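Local coordinates for metallo-beta-lactamase domain-containing protein (Enterococcus faecalis, PDB 2AZ4), which is of unknown function but binds two zinc ions in a metallo-beta-lactamase fold and may act as a nuclease on RNA, at residues L44-D49 with N57-E62; A174-T179 with L201-K206; A263-F268 with A286-E291. One frame throughout, in Å; residues are numbered along the deposited sequence.

Contact 1: L44-D49 with N57-E62; sequences LDLPDD and NRLVPE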
# COMPACT_ATOMS: atom_id res chain seq x y z
N LEU A 44 2.74 10.03 19.53
CA LEU A 44 3.95 10.83 19.45
C LEU A 44 3.75 11.95 18.44
O LEU A 44 3.21 11.73 17.35
CB LEU A 44 5.13 9.97 19.03
CG LEU A 44 6.30 9.61 19.96
CD1 LEU A 44 5.89 9.35 21.41
CD2 LEU A 44 7.08 8.42 19.38
N ASP A 45 4.18 13.15 18.80
CA ASP A 45 4.19 14.25 17.83
C ASP A 45 5.62 14.72 17.71
O ASP A 45 6.30 14.94 18.72
CB ASP A 45 3.23 15.37 18.25
CG ASP A 45 1.77 14.95 18.13
OD1 ASP A 45 1.32 14.60 17.00
OD2 ASP A 45 1.06 14.97 19.17
N LEU A 46 6.09 14.81 16.48
CA LEU A 46 7.46 15.17 16.17
C LEU A 46 7.45 16.41 15.30
O LEU A 46 6.55 16.56 14.48
CB LEU A 46 8.14 14.03 15.43
CG LEU A 46 8.25 12.66 16.11
CD1 LEU A 46 9.23 11.82 15.34
CD2 LEU A 46 8.67 12.78 17.58
N PRO A 47 8.44 17.32 15.49
CA PRO A 47 8.46 18.58 14.75
C PRO A 47 8.90 18.45 13.29
O PRO A 47 8.71 19.39 12.51
CB PRO A 47 9.47 19.42 15.53
CG PRO A 47 10.41 18.44 16.12
CD PRO A 47 9.57 17.22 16.44
N ASP A 48 9.49 17.30 12.94
CA ASP A 48 10.10 17.10 11.60
C ASP A 48 10.37 15.61 11.31
O ASP A 48 10.21 14.76 12.20
CB ASP A 48 11.39 17.93 11.46
CG ASP A 48 12.48 17.51 12.42
OD1 ASP A 48 13.00 16.37 12.33
OD2 ASP A 48 12.86 18.33 13.29
N ASP A 49 10.76 15.31 10.07
CA ASP A 49 11.11 13.96 9.62
C ASP A 49 12.60 13.82 9.32
O ASP A 49 13.02 12.91 8.59
CB ASP A 49 10.34 13.61 8.35
CG ASP A 49 8.92 13.13 8.62
OD1 ASP A 49 8.65 12.53 9.68
OD2 ASP A 49 8.05 13.32 7.75
N ASN A 57 13.55 8.75 17.85
CA ASN A 57 12.21 8.33 18.24
C ASN A 57 11.89 6.91 17.84
O ASN A 57 10.73 6.47 17.96
CB ASN A 57 11.19 9.32 17.69
CG ASN A 57 11.15 10.59 18.50
OD1 ASN A 57 10.63 10.61 19.62
ND2 ASN A 57 11.73 11.67 17.96
N ARG A 58 12.90 6.19 17.36
CA ARG A 58 12.77 4.79 17.01
C ARG A 58 11.74 4.53 15.90
O ARG A 58 11.18 3.44 15.81
CB ARG A 58 12.39 3.98 18.26
CG ARG A 58 12.94 2.60 18.35
CD ARG A 58 11.83 1.69 18.87
NE ARG A 58 12.26 0.80 19.95
CZ ARG A 58 11.48 -0.11 20.52
NH1 ARG A 58 10.21 -0.27 20.13
NH2 ARG A 58 11.97 -0.87 21.47
N LEU A 59 11.51 5.52 15.03
CA LEU A 59 10.56 5.30 13.94
C LEU A 59 11.23 4.64 12.73
O LEU A 59 10.57 4.02 11.89
CB LEU A 59 9.83 6.59 13.57
CG LEU A 59 9.13 7.18 14.78
CD1 LEU A 59 8.75 8.61 14.48
CD2 LEU A 59 7.88 6.35 15.16
N VAL A 60 12.55 4.76 12.65
CA VAL A 60 13.32 4.06 11.63
C VAL A 60 14.46 3.38 12.37
O VAL A 60 14.83 3.83 13.46
CB VAL A 60 13.85 5.03 10.51
CG1 VAL A 60 12.73 5.85 9.94
CG2 VAL A 60 14.94 5.97 11.03
N PRO A 61 15.01 2.29 11.81
CA PRO A 61 16.10 1.62 12.52
C PRO A 61 17.46 2.25 12.26
O PRO A 61 17.64 2.93 11.24
CB PRO A 61 16.05 0.20 11.94
CG PRO A 61 15.63 0.41 10.51
CD PRO A 61 14.68 1.60 10.54
N GLU A 62 18.41 2.02 13.17
CA GLU A 62 19.82 2.30 12.96
C GLU A 62 20.35 1.31 11.95
O GLU A 62 20.22 0.10 12.14
CB GLU A 62 20.60 2.10 14.27
CG GLU A 62 20.24 3.09 15.35
CD GLU A 62 21.26 4.24 15.48
OE1 GLU A 62 21.19 4.96 16.50
OE2 GLU A 62 22.13 4.45 14.59
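Leu46 and Leu59 meet tip to tip with their CD1 methyls 3.4 Å apart, tighter than ordinary van der Waals contact, and the same Leu46 also rests against a side-chain amide. The setting is a helix end closed by a Schellman motif: after helix 51-56, Arg58 adopts positive phi, Leu59 N bonds back to Leu54 O and Arg58 N to Ile55 O. The resulting turn presents Asn57 and Leu59 together to residues 44-49, the loop that leads into the same helix, so the chain entering and the chain leaving it are packed together. With CG anti to the carbonyl carbon (chi1 -77°), Asn57 turns its amide to that loop, where it meets Leu46 from the opposite direction. Leu46 CD2 lies 3.3 Å from Asn57 ND2, and Leu46 CD1 is 3.6 Å from that same nitrogen. The methyls packed on the amide need not cost it its bonding, because ND2 donates to Thr53 O, a bond that also helps to fix its rotation. At the oxygen end of the amide Leu44 makes a looser, slanting approach, its CD2 coming 4.2 Å from Asn57 OD1.

Contact 2: A174-T179 with L201-K206; sequences ALLIRT and LAFCEK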
# COMPACT_ATOMS: atom_id res chain seq x y z
N ALA A 174 5.13 -10.05 -3.40
CA ALA A 174 5.77 -10.80 -2.33
C ALA A 174 7.17 -11.18 -2.83
O ALA A 174 7.47 -11.08 -4.04
CB ALA A 174 4.96 -12.06 -2.02
N LEU A 175 8.05 -11.57 -1.92
CA LEU A 175 9.42 -11.88 -2.31
C LEU A 175 9.70 -13.33 -1.97
O LEU A 175 9.35 -13.78 -0.86
CB LEU A 175 10.42 -10.96 -1.59
CG LEU A 175 10.18 -9.43 -1.66
CD1 LEU A 175 11.26 -8.74 -0.85
CD2 LEU A 175 10.19 -8.91 -3.13
N LEU A 176 10.28 -14.06 -2.92
CA LEU A 176 10.78 -15.39 -2.65
C LEU A 176 12.29 -15.27 -2.68
O LEU A 176 12.87 -14.90 -3.70
CB LEU A 176 10.33 -16.41 -3.69
CG LEU A 176 8.85 -16.66 -3.95
CD1 LEU A 176 8.78 -17.78 -4.96
CD2 LEU A 176 8.14 -17.06 -2.72
N ILE A 177 12.91 -15.58 -1.55
CA ILE A 177 14.34 -15.30 -1.35
C ILE A 177 15.17 -16.57 -1.20
O ILE A 177 14.90 -17.38 -0.32
CB ILE A 177 14.52 -14.36 -0.13
CG1 ILE A 177 13.78 -13.04 -0.37
CG2 ILE A 177 16.02 -14.09 0.19
CD1 ILE A 177 13.20 -12.41 0.92
N ARG A 178 16.17 -16.76 -2.05
CA ARG A 178 17.01 -17.93 -1.92
C ARG A 178 18.49 -17.59 -1.74
O ARG A 178 19.01 -16.71 -2.44
CB ARG A 178 16.81 -18.88 -3.11
CG ARG A 178 15.45 -19.54 -3.08
CD ARG A 178 15.28 -20.44 -4.27
NE ARG A 178 13.95 -20.33 -4.86
CZ ARG A 178 12.95 -21.16 -4.64
NH1 ARG A 178 13.09 -22.19 -3.80
NH2 ARG A 178 11.79 -20.96 -5.25
N THR A 179 19.11 -18.25 -0.77
CA THR A 179 20.57 -18.40 -0.71
C THR A 179 20.86 -19.88 -1.03
O THR A 179 19.91 -20.68 -1.09
CB THR A 179 21.12 -18.01 0.66
OG1 THR A 179 20.59 -18.87 1.67
CG2 THR A 179 20.73 -16.57 1.00
N LEU A 201 -3.03 -17.01 -5.05
CA LEU A 201 -2.98 -18.47 -5.17
C LEU A 201 -1.70 -18.96 -5.84
O LEU A 201 -1.05 -19.87 -5.32
CB LEU A 201 -4.19 -19.02 -5.93
CG LEU A 201 -5.53 -18.87 -5.19
CD1 LEU A 201 -6.64 -19.54 -6.01
CD2 LEU A 201 -5.46 -19.48 -3.78
N ALA A 202 -1.33 -18.36 -6.98
CA ALA A 202 -0.09 -18.69 -7.68
C ALA A 202 1.13 -18.43 -6.80
O ALA A 202 2.12 -19.16 -6.89
CB ALA A 202 0.01 -17.94 -8.99
N PHE A 203 1.05 -17.40 -5.96
CA PHE A 203 2.14 -17.09 -5.04
C PHE A 203 2.32 -18.22 -4.01
O PHE A 203 3.43 -18.62 -3.71
CB PHE A 203 1.85 -15.76 -4.31
CG PHE A 203 2.54 -15.65 -2.98
CD1 PHE A 203 3.93 -15.49 -2.91
CD2 PHE A 203 1.81 -15.73 -1.80
CE1 PHE A 203 4.58 -15.40 -1.67
CE2 PHE A 203 2.44 -15.65 -0.56
CZ PHE A 203 3.83 -15.48 -0.50
N CYS A 204 1.21 -18.68 -3.43
CA CYS A 204 1.23 -19.75 -2.43
C CYS A 204 1.88 -21.02 -2.99
O CYS A 204 2.67 -21.69 -2.30
CB CYS A 204 -0.19 -20.05 -1.96
SG CYS A 204 -0.93 -18.80 -0.91
N GLU A 205 1.57 -21.34 -4.25
CA GLU A 205 2.18 -22.48 -4.95
C GLU A 205 3.69 -22.33 -5.14
O GLU A 205 4.44 -23.31 -5.03
CB GLU A 205 1.52 -22.68 -6.31
CG GLU A 205 2.11 -23.84 -7.14
CD GLU A 205 2.10 -25.18 -6.38
OE1 GLU A 205 0.99 -25.75 -6.22
OE2 GLU A 205 3.20 -25.65 -5.94
N LYS A 206 4.13 -21.12 -5.45
CA LYS A 206 5.57 -20.84 -5.55
C LYS A 206 6.22 -20.88 -4.17
O LYS A 206 7.39 -21.25 -4.03
CB LYS A 206 5.78 -19.48 -6.20
CG LYS A 206 5.51 -19.43 -7.69
CD LYS A 206 5.98 -18.08 -8.27
CE LYS A 206 6.19 -18.14 -9.76
NZ LYS A 206 7.56 -18.62 -10.15
O HOH W 1 9.20 -21.25 -5.81
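A first torsion of 155° swings the Phe203 ring from helix 197-207 toward strand 173-179, while Leu176, its CG anti to the carbonyl carbon (chi1 -59°), sends a forked pair of methyls to meet the helix. The pairing is a helix-on-sheet layer of the metallo-beta-lactamase fold, with strand and helix segments running nearly parallel, 12° apart, and their axes 10.1 Å from each other. The small Ala174 admits the ring closely: its CB lies 3.4 Å from Phe203 CE1 and 3.7 Å from Phe203 CD1. Val163 and Thr185, from the strands flanking 173-179, also touch the ring. Leu176 divides its branches between two partners. CD2 approaches Phe203 CE1 obliquely at 4.1 Å, and CD1 packs on Lys206 CB at 3.7 Å, the two side chains crossing near a right angle. Lys206 thus lends its first methylene to the apolar layer, while NZ, carried by a chain bent at chi4, reaches a salt bridge with Glu161. At the more exposed end a water joins the segments: it donates to Lys206 O and sits in the guanidinium plane of Arg178, taking a weak bond of 2.7 Å from NH2.

Contact 3: A263-F268 with A286-E291; sequences ANVERF and AALLLE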
# COMPACT_ATOMS: atom_id res chain seq x y z
N ALA A 263 -3.99 4.48 -5.13
CA ALA A 263 -3.22 3.26 -5.37
C ALA A 263 -4.09 2.07 -5.81
O ALA A 263 -3.59 1.13 -6.43
CB ALA A 263 -2.35 2.90 -4.15
N ASN A 264 -5.39 2.12 -5.52
CA ASN A 264 -6.32 1.07 -5.99
C ASN A 264 -6.84 1.34 -7.39
O ASN A 264 -8.04 1.55 -7.61
CB ASN A 264 -7.49 0.85 -5.01
CG ASN A 264 -8.09 -0.53 -5.14
OD1 ASN A 264 -7.94 -1.19 -6.17
ND2 ASN A 264 -8.78 -0.97 -4.09
N VAL A 265 -5.93 1.31 -8.36
CA VAL A 265 -6.23 1.74 -9.72
C VAL A 265 -7.27 0.82 -10.36
O VAL A 265 -8.13 1.26 -11.11
CB VAL A 265 -4.98 1.81 -10.59
CG1 VAL A 265 -5.27 2.64 -11.82
CG2 VAL A 265 -3.83 2.49 -9.85
N GLU A 266 -7.19 -0.47 -10.03
CA GLU A 266 -8.13 -1.44 -10.61
C GLU A 266 -9.56 -1.26 -10.15
O GLU A 266 -10.47 -1.60 -10.89
CB GLU A 266 -7.68 -2.87 -10.32
CG GLU A 266 -6.68 -3.42 -11.30
CD GLU A 266 -6.60 -4.94 -11.22
OE1 GLU A 266 -7.48 -5.62 -11.82
OE2 GLU A 266 -5.70 -5.44 -10.53
N ARG A 267 -9.76 -0.79 -8.92
CA ARG A 267 -11.11 -0.47 -8.48
C ARG A 267 -11.67 0.66 -9.35
O ARG A 267 -12.80 0.58 -9.82
CB ARG A 267 -11.18 -0.11 -6.99
CG ARG A 267 -12.60 0.23 -6.52
CD ARG A 267 -12.72 0.53 -5.01
NE ARG A 267 -12.26 -0.59 -4.18
CZ ARG A 267 -12.15 -0.54 -2.86
NH1 ARG A 267 -12.50 0.56 -2.20
NH2 ARG A 267 -11.67 -1.59 -2.18
N PHE A 268 -10.88 1.72 -9.57
CA PHE A 268 -11.32 2.80 -10.47
C PHE A 268 -11.63 2.28 -11.87
O PHE A 268 -12.71 2.56 -12.41
CB PHE A 268 -10.29 3.92 -10.53
CG PHE A 268 -10.31 4.80 -9.32
CD1 PHE A 268 -11.17 5.92 -9.26
CD2 PHE A 268 -9.49 4.51 -8.22
CE1 PHE A 268 -11.19 6.76 -8.14
CE2 PHE A 268 -9.51 5.35 -7.07
CZ PHE A 268 -10.35 6.48 -7.04
N ALA A 286 -7.30 10.35 -13.43
CA ALA A 286 -7.44 10.01 -14.84
C ALA A 286 -6.07 9.78 -15.46
O ALA A 286 -5.88 8.83 -16.23
CB ALA A 286 -8.19 11.11 -15.59
N ALA A 287 -5.12 10.64 -15.14
CA ALA A 287 -3.79 10.54 -15.72
C ALA A 287 -3.07 9.26 -15.31
O ALA A 287 -2.41 8.62 -16.15
CB ALA A 287 -2.95 11.77 -15.35
N LEU A 288 -3.17 8.91 -14.02
CA LEU A 288 -2.63 7.64 -13.49
C LEU A 288 -3.25 6.43 -14.21
O LEU A 288 -2.57 5.47 -14.58
CB LEU A 288 -2.91 7.52 -11.98
CG LEU A 288 -2.27 6.32 -11.25
CD1 LEU A 288 -0.75 6.18 -11.54
CD2 LEU A 288 -2.55 6.42 -9.74
N LEU A 289 -4.56 6.48 -14.39
CA LEU A 289 -5.27 5.42 -15.09
C LEU A 289 -4.78 5.24 -16.51
O LEU A 289 -4.66 4.10 -17.02
CB LEU A 289 -6.75 5.76 -15.14
CG LEU A 289 -7.64 4.61 -15.51
CD1 LEU A 289 -7.84 3.71 -14.31
CD2 LEU A 289 -8.95 5.18 -15.94
N LEU A 290 -4.52 6.37 -17.15
CA LEU A 290 -4.03 6.39 -18.52
C LEU A 290 -2.63 5.79 -18.53
O LEU A 290 -2.32 4.96 -19.37
CB LEU A 290 -4.03 7.82 -19.09
CG LEU A 290 -3.40 8.06 -20.48
CD1 LEU A 290 -4.10 7.23 -21.58
CD2 LEU A 290 -3.43 9.55 -20.82
N GLU A 291 -1.81 6.18 -17.56
CA GLU A 291 -0.43 5.72 -17.50
C GLU A 291 -0.33 4.20 -17.27
O GLU A 291 0.41 3.51 -17.98
CB GLU A 291 0.33 6.47 -16.41
CG GLU A 291 1.81 6.14 -16.42
CD GLU A 291 2.55 6.73 -15.25
OE1 GLU A 291 1.92 7.49 -14.48
OE2 GLU A 291 3.75 6.43 -15.10
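Val265 carries this small, wholly apolar contact, its two methyls shared between Leu288 and Leu289 of helix 283-293. CG1 lies 3.7 Å from Leu289 CD1, the two side chains sliding past each other in opposite directions, and CG2 is 4.1 Å from Leu288 CD2, which it crosses at a slant. The valine's first torsion (chi1 -163°) sets CG1 anti to the backbone N and so on the carbonyl side, where Leu289 CD1 also lies 4.0 Å from Val265 O. The CA atoms of Val265 and Leu289 are 6.6 Å apart, the nearest pair across the segments. Helix 114-123 adds to this layer, its Ile119 touching Val265 and its Ser122 touching Leu288.

One step outward, the start of helix 265-274 is held by Asn264 at its N-cap position. Asn264 OD1 accepts from Arg267 N at 3.3 Å, a weak capping bond. The same oxygen is also bonded to His195 NE2, and ND2 is bonded to Glu237 OE2, so the capping amide is gripped through both its ends. Glu237 further pairs with the Arg267 guanidinium, which forms another salt bridge to Asp349; these ionic ties probably steady the first turn from which Val265 projects.

The two helices are successive connections of a six-stranded parallel alpha/beta sheet: helix 265-274 links strand 256-260 to strand 278-282, and helix 283-293 follows directly. Such a parallel domain beside a dinuclear zinc site is consistent with the beta-CASP nucleases of the metallo-beta-lactamase superfamily.

In the fold
The three contacts exemplify how apolar packing adapts to its place in a fold. Contacts 2 and 3 are buried and join regular elements, a strand to a helix in one and two helices in the other; contact 1 is partly buried and joins loops at the two ends of one short helix. None has a direct hydrogen bond between its segments, but contact 1 admits an amide, contact 2 adds an aromatic ring and a water bridge, and contact 3 uses aliphatic groups alone. They share no element and do not touch. Contacts 1 and 3 lie on opposite sides of the chain's centre; the strand of contact 2 lies in a mixed sheet, whereas the helices of contact 3 connect strands of the separate parallel sheet.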